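Local coordinates for protein gamma-glutamyl phosphate reductase (Thermotoga maritima, PDB 1O20) that probably catalyses the NADPH-dependent reduction of L-glutamyl 5-phosphate to the semialdehyde of L-glutamate, releasing phosphate, the second step from glutamate toward proline, at residues A[260-265]-A[379-384]; A[317-322]-A[344-349]; A[338-343]-A[366-371]. One frame throughout, in Å; residues are numbered along the deposited sequence.

Interaction 1 (A[260-265]-A[379-384]); sequences KTQRPG and STRFTD
Arg-381 reaches across to Gln-262 and Arg-263 in a polar surface contact. From CB outward its chain bends at chi2 (-78°) and again at chi3, curling round the amide oxygen of Gln-262. CB and CG keep it at van der Waals distance, and Arg-381 CD lies 3.8 Å from Gln-262 OE1. The main bond follows, Arg-381 NE to Gln-262 OE1 at 2.8 Å, nearly straight at 165°, its N-H pointing at an in-plane lone pair of the amide oxygen. A weak second bond runs from Arg-381 NH2 to Gln-262 OE1 at 3.2 Å. OE1 thus takes two N-H groups at the guanidinium edge; it lies in the guanidinium plane, and the amide plane stands at 88° to it. Over one guanidinium face lies Arg-263, its CG 3.5 Å from Arg-381 NH2 and its CB 3.6 Å from Arg-381 NH1. The charged end of Arg-263 leads elsewhere, its NH1 donating to Gln-262 O at 2.8 Å. Ser-379 OG accepts from Arg-381 N in an ST turn and also bonds Asn-258. The loop after strand 373-376 is thus joined to the chain coming off helix 249-261, with Arg-381 touching Asn-258 of that helix and Thr-266 in the loop beyond.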
ATOM      1  N   LYS A 260      -4.286 -13.723  11.393  1.00 19.87           N
ATOM      2  CA  LYS A 260      -4.043 -13.014  12.635  1.00 20.53           C
ATOM      3  C   LYS A 260      -2.572 -12.951  13.024  1.00 20.77           C
ATOM      4  O   LYS A 260      -2.088 -11.886  13.422  1.00 20.85           O
ATOM      5  CB  LYS A 260      -4.866 -13.617  13.759  1.00 20.28           C
ATOM      6  CG  LYS A 260      -4.716 -12.942  15.157  1.00 20.28           C
ATOM      7  CD  LYS A 260      -5.387 -11.556  15.300  1.00 21.01           C
ATOM      8  CE  LYS A 260      -4.450 -10.395  14.950  1.00 19.88           C
ATOM      9  NZ  LYS A 260      -5.160  -9.069  15.058  1.00 19.04           N
ATOM     10  N   THR A 261      -1.848 -14.070  12.901  1.00 21.25           N
ATOM     11  CA  THR A 261      -0.533 -14.190  13.543  1.00 20.83           C
ATOM     12  C   THR A 261       0.641 -14.154  12.595  1.00 21.88           C
ATOM     13  O   THR A 261       1.771 -14.114  13.060  1.00 22.66           O
ATOM     14  CB  THR A 261      -0.416 -15.509  14.367  1.00 21.20           C
ATOM     15  OG1 THR A 261      -0.351 -16.640  13.471  1.00 17.64           O
ATOM     16  CG2 THR A 261      -1.676 -15.722  15.231  1.00 21.38           C
ATOM     17  N   GLN A 262       0.434 -14.205  11.292  1.00 21.83           N
ATOM     18  CA  GLN A 262       1.595 -14.281  10.415  1.00 23.30           C
ATOM     19  C   GLN A 262       2.381 -12.944  10.490  1.00 23.40           C
ATOM     20  O   GLN A 262       3.602 -12.951  10.580  1.00 22.56           O
ATOM     21  CB  GLN A 262       1.224 -14.624   8.951  1.00 23.31           C
ATOM     22  CG  GLN A 262       2.473 -14.805   8.058  1.00 24.25           C
ATOM     23  CD  GLN A 262       2.157 -15.278   6.638  1.00 24.68           C
ATOM     24  OE1 GLN A 262       1.427 -14.616   5.888  1.00 25.84           O
ATOM     25  NE2 GLN A 262       2.707 -16.422   6.274  1.00 24.34           N
ATOM     26  N   ARG A 263       1.656 -11.828  10.451  1.00 24.23           N
ATOM     27  CA  ARG A 263       2.220 -10.484  10.524  1.00 25.36           C
ATOM     28  C   ARG A 263       1.203  -9.565  11.198  1.00 24.87           C
ATOM     29  O   ARG A 263       0.566  -8.764  10.536  1.00 25.38           O
ATOM     30  CB  ARG A 263       2.511  -9.933   9.119  1.00 26.51           C
ATOM     31  CG  ARG A 263       3.717 -10.542   8.460  1.00 30.35           C
ATOM     32  CD  ARG A 263       5.044 -10.012   9.021  1.00 34.05           C
ATOM     33  NE  ARG A 263       6.176 -10.542   8.272  1.00 35.72           N
ATOM     34  CZ  ARG A 263       6.632 -11.780   8.370  1.00 37.53           C
ATOM     35  NH1 ARG A 263       6.044 -12.651   9.192  1.00 38.71           N
ATOM     36  NH2 ARG A 263       7.684 -12.161   7.638  1.00 37.73           N
ATOM     37  N   PRO A 264       1.033  -9.695  12.501  1.00 25.01           N
ATOM     38  CA  PRO A 264       0.018  -8.905  13.221  1.00 24.84           C
ATOM     39  C   PRO A 264       0.185  -7.372  13.129  1.00 25.67           C
ATOM     40  O   PRO A 264      -0.822  -6.664  13.267  1.00 23.82           O
ATOM     41  CB  PRO A 264       0.148  -9.367  14.668  1.00 25.03           C
ATOM     42  CG  PRO A 264       1.306 -10.392  14.712  1.00 25.56           C
ATOM     43  CD  PRO A 264       1.808 -10.607  13.370  1.00 24.62           C
ATOM     44  N   GLY A 265       1.420  -6.899  12.900  1.00 26.30           N
ATOM     45  CA  GLY A 265       1.744  -5.481  12.766  1.00 27.38           C
ATOM     46  C   GLY A 265       1.394  -4.795  11.430  1.00 28.02           C
ATOM     47  O   GLY A 265       1.521  -3.584  11.321  1.00 28.87           O
ATOM     48  N   SER A 379      -7.226 -16.443   3.467  1.00 16.69           N
ATOM     49  CA  SER A 379      -6.674 -15.503   4.415  1.00 16.93           C
ATOM     50  C   SER A 379      -6.702 -14.091   3.858  1.00 18.48           C
ATOM     51  O   SER A 379      -6.513 -13.884   2.638  1.00 20.79           O
ATOM     52  CB  SER A 379      -5.237 -15.895   4.737  1.00 16.46           C
ATOM     53  OG  SER A 379      -4.647 -15.036   5.691  1.00 15.68           O
ATOM     54  N   THR A 380      -6.885 -13.110   4.747  1.00 18.33           N
ATOM     55  CA  THR A 380      -6.801 -11.684   4.365  1.00 17.34           C
ATOM     56  C   THR A 380      -5.336 -11.221   4.126  1.00 18.11           C
ATOM     57  O   THR A 380      -5.105 -10.116   3.647  1.00 16.77           O
ATOM     58  CB  THR A 380      -7.436 -10.787   5.444  1.00 17.30           C
ATOM     59  OG1 THR A 380      -6.910 -11.103   6.721  1.00 14.00           O
ATOM     60  CG2 THR A 380      -8.940 -11.016   5.606  1.00 17.42           C
ATOM     61  N   ARG A 381      -4.366 -12.060   4.495  1.00 17.66           N
ATOM     62  CA  ARG A 381      -2.954 -11.794   4.261  1.00 17.34           C
ATOM     63  C   ARG A 381      -2.595 -11.646   2.804  1.00 17.42           C
ATOM     64  O   ARG A 381      -1.500 -11.187   2.469  1.00 17.89           O
ATOM     65  CB  ARG A 381      -2.113 -12.932   4.832  1.00 18.38           C
ATOM     66  CG  ARG A 381      -2.006 -12.922   6.344  1.00 18.61           C
ATOM     67  CD  ARG A 381      -1.015 -11.897   6.863  1.00 20.07           C
ATOM     68  NE  ARG A 381       0.319 -12.133   6.352  1.00 23.61           N
ATOM     69  CZ  ARG A 381       1.165 -11.196   5.917  1.00 25.70           C
ATOM     70  NH1 ARG A 381       0.843  -9.910   5.934  1.00 28.83           N
ATOM     71  NH2 ARG A 381       2.354 -11.564   5.456  1.00 25.72           N
ATOM     72  N   PHE A 382      -3.470 -12.075   1.922  1.00 16.41           N
ATOM     73  CA  PHE A 382      -3.158 -12.027   0.522  1.00 15.97           C
ATOM     74  C   PHE A 382      -3.291 -10.629  -0.045  1.00 16.54           C
ATOM     75  O   PHE A 382      -2.884 -10.425  -1.175  1.00 17.14           O
ATOM     76  CB  PHE A 382      -4.043 -12.986  -0.263  1.00 15.93           C
ATOM     77  CG  PHE A 382      -3.733 -14.447  -0.021  1.00 18.24           C
ATOM     78  CD1 PHE A 382      -2.481 -14.965  -0.290  1.00 17.61           C
ATOM     79  CD2 PHE A 382      -4.719 -15.311   0.436  1.00 17.20           C
ATOM     80  CE1 PHE A 382      -2.214 -16.323  -0.077  1.00 18.41           C
ATOM     81  CE2 PHE A 382      -4.466 -16.614   0.641  1.00 17.37           C
ATOM     82  CZ  PHE A 382      -3.194 -17.140   0.397  1.00 17.04           C
ATOM     83  N   THR A 383      -3.857  -9.673   0.700  1.00 16.80           N
ATOM     84  CA  THR A 383      -4.092  -8.339   0.154  1.00 16.58           C
ATOM     85  C   THR A 383      -2.742  -7.598   0.120  1.00 18.25           C
ATOM     86  O   THR A 383      -2.305  -7.036   1.135  1.00 16.84           O
ATOM     87  CB  THR A 383      -5.080  -7.547   0.970  1.00 16.36           C
ATOM     88  OG1 THR A 383      -6.341  -8.232   1.012  1.00 16.35           O
ATOM     89  CG2 THR A 383      -5.376  -6.186   0.229  1.00 15.83           C
ATOM     90  N   ASP A 384      -2.103  -7.658  -1.051  1.00 18.80           N
ATOM     91  CA  ASP A 384      -0.699  -7.319  -1.202  1.00 20.07           C
ATOM     92  C   ASP A 384      -0.302  -7.446  -2.670  1.00 19.87           C
ATOM     93  O   ASP A 384      -0.697  -8.388  -3.363  1.00 20.25           O
ATOM     94  CB  ASP A 384       0.123  -8.279  -0.330  1.00 21.85           C
ATOM     95  CG  ASP A 384       1.609  -8.251  -0.654  1.00 23.76           C
ATOM     96  OD1 ASP A 384       2.065  -9.049  -1.520  1.00 25.11           O
ATOM     97  OD2 ASP A 384       2.367  -7.424  -0.109  1.00 30.17           O
TER

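Interaction 2 (A[317-322]-A[344-349]); sequences DDWPTE and KKYSTG
The Tyr-346 ring lies between Trp-319 CB on one face and Lys-345 CG on the other, both over its centre. Trp-319 CB makes a CH-pi contact, 3.5 Å from the Tyr-346 ring centroid and 10° off the ring normal. The Trp-319 five-membered ring meets the phenol obliquely, planes at 50°, and the rest of the indole leads on to Ala-329 and Lys-331 of strand 327-333. Pro-320 runs beside the phenol, pointing the same way, with Pro-320 CD 3.9 Å from Tyr-346 CD2. Lys-345 follows the ring outward from its CG over the face, and Lys-345 NZ donates to Tyr-346 OH at 3.0 Å, so the ring is packed on both faces. In the parallel alpha/beta fold of the aldehyde dehydrogenase superfamily, the contact puts the loop entering strand 327-333 against the C-terminal end of helix 336-346, which follows that strand. Tyr-346 CG points away from its carbonyl carbon (chi1 -66°), which turns the ring toward the loop. Asn-238 ND2 donates to both Trp-319 O and Tyr-346 O, joining the two backbones through one amide. Just past the helix, Ser-347 OG accepts from Gly-349 N at 2.9 Å in an ST turn.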
ATOM      1  N   ASP A 317     -16.049   0.107  21.862  1.00 18.71           N
ATOM      2  CA  ASP A 317     -14.822   0.551  21.195  1.00 19.04           C
ATOM      3  C   ASP A 317     -14.017  -0.527  20.485  1.00 18.09           C
ATOM      4  O   ASP A 317     -13.230  -0.192  19.620  1.00 17.74           O
ATOM      5  CB  ASP A 317     -13.889   1.219  22.210  1.00 20.16           C
ATOM      6  CG  ASP A 317     -14.371   2.623  22.614  1.00 24.29           C
ATOM      7  OD1 ASP A 317     -15.263   3.180  21.920  1.00 29.40           O
ATOM      8  OD2 ASP A 317     -13.933   3.230  23.607  1.00 30.25           O
ATOM      9  N   ASP A 318     -14.146  -1.794  20.888  1.00 17.40           N
ATOM     10  CA  ASP A 318     -13.415  -2.869  20.227  1.00 17.21           C
ATOM     11  C   ASP A 318     -13.789  -3.026  18.749  1.00 16.79           C
ATOM     12  O   ASP A 318     -12.908  -3.256  17.921  1.00 16.08           O
ATOM     13  CB  ASP A 318     -13.578  -4.216  20.933  1.00 17.39           C
ATOM     14  CG  ASP A 318     -12.762  -4.314  22.217  1.00 17.26           C
ATOM     15  OD1 ASP A 318     -11.509  -4.200  22.175  1.00 14.79           O
ATOM     16  OD2 ASP A 318     -13.309  -4.479  23.310  1.00 17.42           O
ATOM     17  N   TRP A 319     -15.081  -2.914  18.426  1.00 16.74           N
ATOM     18  CA  TRP A 319     -15.564  -3.284  17.108  1.00 17.14           C
ATOM     19  C   TRP A 319     -14.928  -2.473  15.956  1.00 17.55           C
ATOM     20  O   TRP A 319     -14.543  -3.083  14.946  1.00 16.26           O
ATOM     21  CB  TRP A 319     -17.112  -3.337  17.048  1.00 17.04           C
ATOM     22  CG  TRP A 319     -17.636  -4.210  18.132  1.00 18.44           C
ATOM     23  CD1 TRP A 319     -18.393  -3.826  19.208  1.00 19.27           C
ATOM     24  CD2 TRP A 319     -17.328  -5.595  18.340  1.00 19.76           C
ATOM     25  NE1 TRP A 319     -18.589  -4.886  20.062  1.00 19.18           N
ATOM     26  CE2 TRP A 319     -17.961  -5.990  19.555  1.00 18.72           C
ATOM     27  CE3 TRP A 319     -16.593  -6.548  17.625  1.00 16.97           C
ATOM     28  CZ2 TRP A 319     -17.897  -7.289  20.048  1.00 18.24           C
ATOM     29  CZ3 TRP A 319     -16.514  -7.849  18.129  1.00 17.84           C
ATOM     30  CH2 TRP A 319     -17.157  -8.205  19.331  1.00 15.47           C
ATOM     31  N   PRO A 320     -14.761  -1.154  16.106  1.00 18.46           N
ATOM     32  CA  PRO A 320     -14.017  -0.354  15.105  1.00 19.55           C
ATOM     33  C   PRO A 320     -12.478  -0.377  15.169  1.00 20.73           C
ATOM     34  O   PRO A 320     -11.827   0.070  14.217  1.00 21.86           O
ATOM     35  CB  PRO A 320     -14.519   1.069  15.334  1.00 19.18           C
ATOM     36  CG  PRO A 320     -15.080   1.095  16.681  1.00 19.73           C
ATOM     37  CD  PRO A 320     -15.385  -0.301  17.128  1.00 18.50           C
ATOM     38  N   THR A 321     -11.898  -0.889  16.246  1.00 20.34           N
ATOM     39  CA  THR A 321     -10.473  -0.718  16.481  1.00 20.69           C
ATOM     40  C   THR A 321      -9.626  -1.736  15.737  1.00 20.40           C
ATOM     41  O   THR A 321      -9.855  -2.934  15.870  1.00 20.59           O
ATOM     42  CB  THR A 321     -10.202  -0.851  17.978  1.00 21.01           C
ATOM     43  OG1 THR A 321     -10.896   0.178  18.666  1.00 21.88           O
ATOM     44  CG2 THR A 321      -8.710  -0.601  18.306  1.00 22.18           C
ATOM     45  N   GLU A 322      -8.659  -1.251  14.949  1.00 20.58           N
ATOM     46  CA  GLU A 322      -7.594  -2.090  14.392  1.00 21.14           C
ATOM     47  C   GLU A 322      -6.482  -2.189  15.429  1.00 20.43           C
ATOM     48  O   GLU A 322      -5.868  -1.199  15.782  1.00 19.86           O
ATOM     49  CB  GLU A 322      -7.046  -1.487  13.093  1.00 21.63           C
ATOM     50  CG  GLU A 322      -5.974  -2.349  12.437  1.00 24.79           C
ATOM     51  CD  GLU A 322      -5.308  -1.683  11.247  1.00 26.61           C
ATOM     52  OE1 GLU A 322      -4.909  -0.525  11.387  1.00 30.37           O
ATOM     53  OE2 GLU A 322      -5.157  -2.325  10.178  1.00 28.66           O
ATOM     54  N   LYS A 344     -20.570  -4.206   7.456  1.00 15.80           N
ATOM     55  CA  LYS A 344     -20.905  -2.914   6.826  1.00 17.04           C
ATOM     56  C   LYS A 344     -20.750  -1.774   7.842  1.00 16.47           C
ATOM     57  O   LYS A 344     -20.337  -0.683   7.496  1.00 18.09           O
ATOM     58  CB  LYS A 344     -22.317  -2.918   6.231  1.00 16.23           C
ATOM     59  CG  LYS A 344     -22.454  -3.808   5.011  1.00 18.01           C
ATOM     60  CD  LYS A 344     -23.737  -3.533   4.233  1.00 21.64           C
ATOM     61  CE  LYS A 344     -24.983  -3.461   5.064  1.00 25.51           C
ATOM     62  NZ  LYS A 344     -26.167  -3.988   4.353  1.00 23.95           N
ATOM     63  N   LYS A 345     -21.088  -2.043   9.089  1.00 17.52           N
ATOM     64  CA  LYS A 345     -21.003  -1.039  10.154  1.00 18.05           C
ATOM     65  C   LYS A 345     -19.563  -0.771  10.520  1.00 18.22           C
ATOM     66  O   LYS A 345     -19.216   0.360  10.765  1.00 18.69           O
ATOM     67  CB  LYS A 345     -21.736  -1.509  11.407  1.00 18.90           C
ATOM     68  CG  LYS A 345     -21.932  -0.417  12.467  1.00 22.06           C
ATOM     69  CD  LYS A 345     -22.854  -0.848  13.572  1.00 26.01           C
ATOM     70  CE  LYS A 345     -23.006   0.265  14.662  1.00 29.44           C
ATOM     71  NZ  LYS A 345     -23.588  -0.411  15.875  1.00 31.77           N
ATOM     72  N   TYR A 346     -18.710  -1.791  10.566  1.00 17.44           N
ATOM     73  CA  TYR A 346     -17.401  -1.601  11.208  1.00 17.23           C
ATOM     74  C   TYR A 346     -16.187  -1.712  10.303  1.00 16.88           C
ATOM     75  O   TYR A 346     -15.109  -1.420  10.730  1.00 19.25           O
ATOM     76  CB  TYR A 346     -17.269  -2.558  12.413  1.00 16.03           C
ATOM     77  CG  TYR A 346     -18.209  -2.272  13.518  1.00 16.19           C
ATOM     78  CD1 TYR A 346     -19.300  -3.112  13.768  1.00 16.90           C
ATOM     79  CD2 TYR A 346     -18.033  -1.150  14.340  1.00 15.95           C
ATOM     80  CE1 TYR A 346     -20.157  -2.859  14.800  1.00 17.27           C
ATOM     81  CE2 TYR A 346     -18.926  -0.867  15.391  1.00 15.82           C
ATOM     82  CZ  TYR A 346     -19.979  -1.723  15.618  1.00 18.12           C
ATOM     83  OH  TYR A 346     -20.867  -1.497  16.667  1.00 16.88           O
ATOM     84  N   SER A 347     -16.354  -2.118   9.049  1.00 17.93           N
ATOM     85  CA  SER A 347     -15.238  -2.331   8.127  1.00 17.14           C
ATOM     86  C   SER A 347     -14.639  -0.984   7.770  1.00 16.97           C
ATOM     87  O   SER A 347     -15.334   0.015   7.762  1.00 17.05           O
ATOM     88  CB  SER A 347     -15.762  -3.008   6.850  1.00 17.81           C
ATOM     89  OG  SER A 347     -14.842  -3.065   5.777  1.00 18.16           O
ATOM     90  N   THR A 348     -13.344  -0.951   7.484  1.00 16.63           N
ATOM     91  CA  THR A 348     -12.714   0.235   6.924  1.00 16.40           C
ATOM     92  C   THR A 348     -12.437   0.034   5.444  1.00 16.89           C
ATOM     93  O   THR A 348     -11.672   0.777   4.848  1.00 17.53           O
ATOM     94  CB  THR A 348     -11.429   0.541   7.651  1.00 16.69           C
ATOM     95  OG1 THR A 348     -10.553  -0.611   7.662  1.00 15.54           O
ATOM     96  CG2 THR A 348     -11.719   0.870   9.144  1.00 16.64           C
ATOM     97  N   GLY A 349     -13.014  -1.011   4.856  1.00 15.68           N
ATOM     98  CA  GLY A 349     -12.940  -1.198   3.422  1.00 16.19           C
ATOM     99  C   GLY A 349     -11.620  -1.750   2.922  1.00 16.05           C
ATOM    100  O   GLY A 349     -11.249  -1.534   1.783  1.00 13.60           O
TER

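Interaction 3 (A[338-343]-A[366-371]); sequences EAIEHI and VSEIDA
A small, buried apolar contact joins Ile-340 and Ile-343 of helix 336-346 to Ile-369, with Glu-368 at its margin. It links two elements that flank the seven-stranded parallel sheet: helix 336-346, which follows strand 327-333, and the C-terminal end of helix 359-368 with the residue that follows it. Helix 359-368 is the connection between the adjacent parallel strands 351-355 and 373-376 in a beta-alpha-beta unit. The backbones come closest at Ile-340 and Ile-369, whose CA atoms are 6.9 Å apart. Ile-369, the first residue past the helix, does the reaching with one methyl. Its side chain is folded at both torsions (chi1 -63°, chi2 -63°), which carries CD1 into the notch between two isoleucines three residues apart on helix 336-346. There Ile-369 CD1 lies 3.9 Å from Ile-340 CG1, the side chains crossing obliquely, and 3.9 Å from Ile-343 CG2, the crossing now near a right angle. The extended Glu-368 chain crosses Ile-340 at about a right angle, Glu-368 OE1 lying 3.7 Å from Ile-340 CG2 and 3.8 Å from Ile-340 CD1. The other carboxylate oxygen, OE2, is in a salt bridge with Lys-364 one turn earlier in its own helix. Phe-365 touches Ile-340 and Ile-343 as well, and Glu-352 of strand 351-355 meets Ile-343 and Ile-369. With an alanine at Ile-340, Ile-369 CD1 would probably lose one of its two isoleucine neighbours across the contact, and a gap is likely to open beside Glu-368 OE1. Among the three isoleucines the attraction is dispersion and the burial of aliphatic groups; Glu-368 OE1 adds van der Waals contact. Fit therefore depends on branch shape and torsion, while the charge of Glu-368 finds its partner within its own helix.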
ATOM      1  N   GLU A 338     -26.461 -11.199   9.316  1.00 19.34           N
ATOM      2  CA  GLU A 338     -25.982 -10.406  10.433  1.00 18.74           C
ATOM      3  C   GLU A 338     -24.462 -10.193  10.297  1.00 17.39           C
ATOM      4  O   GLU A 338     -23.946  -9.180  10.741  1.00 15.28           O
ATOM      5  CB  GLU A 338     -26.325 -11.058  11.767  1.00 19.54           C
ATOM      6  CG  GLU A 338     -26.380 -10.045  12.905  1.00 24.37           C
ATOM      7  CD  GLU A 338     -26.236 -10.691  14.279  1.00 28.50           C
ATOM      8  OE1 GLU A 338     -26.775 -11.842  14.442  1.00 26.83           O
ATOM      9  OE2 GLU A 338     -25.568 -10.048  15.164  1.00 27.18           O
ATOM     10  N   ALA A 339     -23.763 -11.142   9.672  1.00 16.27           N
ATOM     11  CA  ALA A 339     -22.320 -10.993   9.467  1.00 16.17           C
ATOM     12  C   ALA A 339     -22.094  -9.833   8.561  1.00 15.90           C
ATOM     13  O   ALA A 339     -21.319  -8.945   8.862  1.00 16.71           O
ATOM     14  CB  ALA A 339     -21.677 -12.264   8.887  1.00 16.76           C
ATOM     15  N   ILE A 340     -22.833  -9.806   7.474  1.00 15.60           N
ATOM     16  CA  ILE A 340     -22.819  -8.669   6.551  1.00 15.84           C
ATOM     17  C   ILE A 340     -23.165  -7.337   7.194  1.00 15.34           C
ATOM     18  O   ILE A 340     -22.427  -6.356   7.011  1.00 15.24           O
ATOM     19  CB  ILE A 340     -23.700  -8.952   5.300  1.00 15.62           C
ATOM     20  CG1 ILE A 340     -23.036 -10.024   4.459  1.00 16.03           C
ATOM     21  CG2 ILE A 340     -23.908  -7.647   4.453  1.00 14.61           C
ATOM     22  CD1 ILE A 340     -23.916 -10.649   3.335  1.00 14.81           C
ATOM     23  N   GLU A 341     -24.226  -7.279   7.986  1.00 15.28           N
ATOM     24  CA  GLU A 341     -24.558  -6.047   8.689  1.00 15.22           C
ATOM     25  C   GLU A 341     -23.426  -5.598   9.605  1.00 14.87           C
ATOM     26  O   GLU A 341     -23.132  -4.417   9.704  1.00 13.31           O
ATOM     27  CB  GLU A 341     -25.879  -6.157   9.454  0.65 15.94           C
ATOM     28  CG  GLU A 341     -27.088  -6.260   8.531  0.65 17.47           C
ATOM     29  CD  GLU A 341     -27.296  -5.032   7.663  0.65 18.71           C
ATOM     30  OE1 GLU A 341     -27.224  -3.897   8.198  0.65 21.50           O
ATOM     31  OE2 GLU A 341     -27.553  -5.210   6.455  0.65 18.41           O
ATOM     32  N   HIS A 342     -22.787  -6.539  10.292  1.00 14.08           N
ATOM     33  CA  HIS A 342     -21.739  -6.145  11.200  1.00 14.02           C
ATOM     34  C   HIS A 342     -20.570  -5.574  10.416  1.00 13.95           C
ATOM     35  O   HIS A 342     -20.014  -4.538  10.781  1.00 14.05           O
ATOM     36  CB  HIS A 342     -21.305  -7.331  12.088  1.00 14.06           C
ATOM     37  CG  HIS A 342     -20.259  -6.961  13.071  1.00 14.20           C
ATOM     38  ND1 HIS A 342     -20.556  -6.575  14.351  1.00 14.18           N
ATOM     39  CD2 HIS A 342     -18.917  -6.862  12.944  1.00 15.09           C
ATOM     40  CE1 HIS A 342     -19.438  -6.275  14.984  1.00 17.05           C
ATOM     41  NE2 HIS A 342     -18.425  -6.460  14.161  1.00 15.69           N
ATOM     42  N   ILE A 343     -20.176  -6.242   9.333  1.00 15.64           N
ATOM     43  CA  ILE A 343     -19.026  -5.791   8.567  1.00 15.20           C
ATOM     44  C   ILE A 343     -19.337  -4.419   7.938  1.00 16.01           C
ATOM     45  O   ILE A 343     -18.456  -3.549   7.919  1.00 16.21           O
ATOM     46  CB  ILE A 343     -18.617  -6.855   7.523  1.00 15.94           C
ATOM     47  CG1 ILE A 343     -18.108  -8.107   8.247  1.00 15.21           C
ATOM     48  CG2 ILE A 343     -17.520  -6.370   6.601  1.00 16.11           C
ATOM     49  CD1 ILE A 343     -17.986  -9.266   7.351  1.00 15.09           C
ATOM     50  N   VAL A 366     -19.744 -11.940  -1.295  1.00 18.05           N
ATOM     51  CA  VAL A 366     -18.854 -11.367  -2.281  1.00 18.73           C
ATOM     52  C   VAL A 366     -19.548 -10.221  -3.031  1.00 19.23           C
ATOM     53  O   VAL A 366     -18.932  -9.238  -3.428  1.00 18.51           O
ATOM     54  CB  VAL A 366     -18.398 -12.494  -3.260  1.00 19.95           C
ATOM     55  CG1 VAL A 366     -18.334 -12.057  -4.700  1.00 23.53           C
ATOM     56  CG2 VAL A 366     -17.150 -13.071  -2.786  1.00 22.19           C
ATOM     57  N   SER A 367     -20.857 -10.325  -3.158  1.00 18.79           N
ATOM     58  CA  SER A 367     -21.600  -9.326  -3.863  1.00 19.52           C
ATOM     59  C   SER A 367     -21.905  -8.152  -2.914  1.00 19.38           C
ATOM     60  O   SER A 367     -21.859  -6.994  -3.299  1.00 18.62           O
ATOM     61  CB  SER A 367     -22.859  -9.985  -4.449  1.00 20.03           C
ATOM     62  OG  SER A 367     -23.838  -9.001  -4.611  1.00 26.26           O
ATOM     63  N   GLU A 368     -22.200  -8.433  -1.647  1.00 18.98           N
ATOM     64  CA  GLU A 368     -22.628  -7.359  -0.760  1.00 18.85           C
ATOM     65  C   GLU A 368     -21.486  -6.611  -0.000  1.00 18.06           C
ATOM     66  O   GLU A 368     -21.684  -5.447   0.402  1.00 16.68           O
ATOM     67  CB  GLU A 368     -23.710  -7.858   0.188  1.00 18.78           C
ATOM     68  CG  GLU A 368     -24.975  -8.217  -0.587  1.00 21.70           C
ATOM     69  CD  GLU A 368     -26.179  -8.483   0.292  1.00 24.48           C
ATOM     70  OE1 GLU A 368     -26.113  -8.167   1.482  1.00 26.48           O
ATOM     71  OE2 GLU A 368     -27.177  -9.051  -0.212  1.00 24.98           O
ATOM     72  N   ILE A 369     -20.334  -7.262   0.202  1.00 16.65           N
ATOM     73  CA  ILE A 369     -19.280  -6.676   1.014  1.00 16.14           C
ATOM     74  C   ILE A 369     -18.395  -5.877   0.053  1.00 17.13           C
ATOM     75  O   ILE A 369     -17.807  -6.415  -0.864  1.00 16.53           O
ATOM     76  CB  ILE A 369     -18.444  -7.727   1.726  1.00 16.80           C
ATOM     77  CG1 ILE A 369     -19.294  -8.525   2.709  1.00 15.84           C
ATOM     78  CG2 ILE A 369     -17.228  -7.065   2.424  1.00 16.50           C
ATOM     79  CD1 ILE A 369     -19.896  -7.727   3.835  1.00 16.76           C
ATOM     80  N   ASP A 370     -18.302  -4.586   0.310  1.00 18.12           N
ATOM     81  CA  ASP A 370     -17.553  -3.692  -0.512  1.00 19.40           C
ATOM     82  C   ASP A 370     -16.295  -3.318   0.241  1.00 19.31           C
ATOM     83  O   ASP A 370     -16.352  -2.616   1.241  1.00 21.00           O
ATOM     84  CB  ASP A 370     -18.371  -2.436  -0.804  1.00 20.42           C
ATOM     85  CG  ASP A 370     -17.577  -1.443  -1.599  1.00 24.20           C
ATOM     86  OD1 ASP A 370     -17.105  -0.430  -1.005  1.00 29.71           O
ATOM     87  OD2 ASP A 370     -17.290  -1.663  -2.779  1.00 21.82           O
ATOM     88  N   ALA A 371     -15.174  -3.827  -0.225  1.00 17.31           N
ATOM     89  CA  ALA A 371     -13.879  -3.571   0.391  1.00 16.89           C
ATOM     90  C   ALA A 371     -12.904  -3.732  -0.733  1.00 15.54           C
ATOM     91  O   ALA A 371     -13.272  -4.281  -1.745  1.00 15.33           O
ATOM     92  CB  ALA A 371     -13.561  -4.613   1.537  1.00 16.62           C
TER

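From the N terminus, the chain leaves helix 249-261 through 260-265, and interaction 1 closes its long loop only when 379-384 returns after strand 373-376. Interactions 2 and 3 both nest inside that loop. They cross each other: 317-322 opens first, then 338-343, after which 344-349 closes interaction 2 and 366-371 closes interaction 3. Their centres are about 12 Å apart, and they touch directly, Trp-319 meeting His-342 and Gly-349 packing on Ala-371. Interaction 1 touches neither; it joins the loops after helix 249-261 and strand 373-376. Interactions 2 and 3 join helix 336-346 to the loop before strand 327-333 and to the end of helix 359-368.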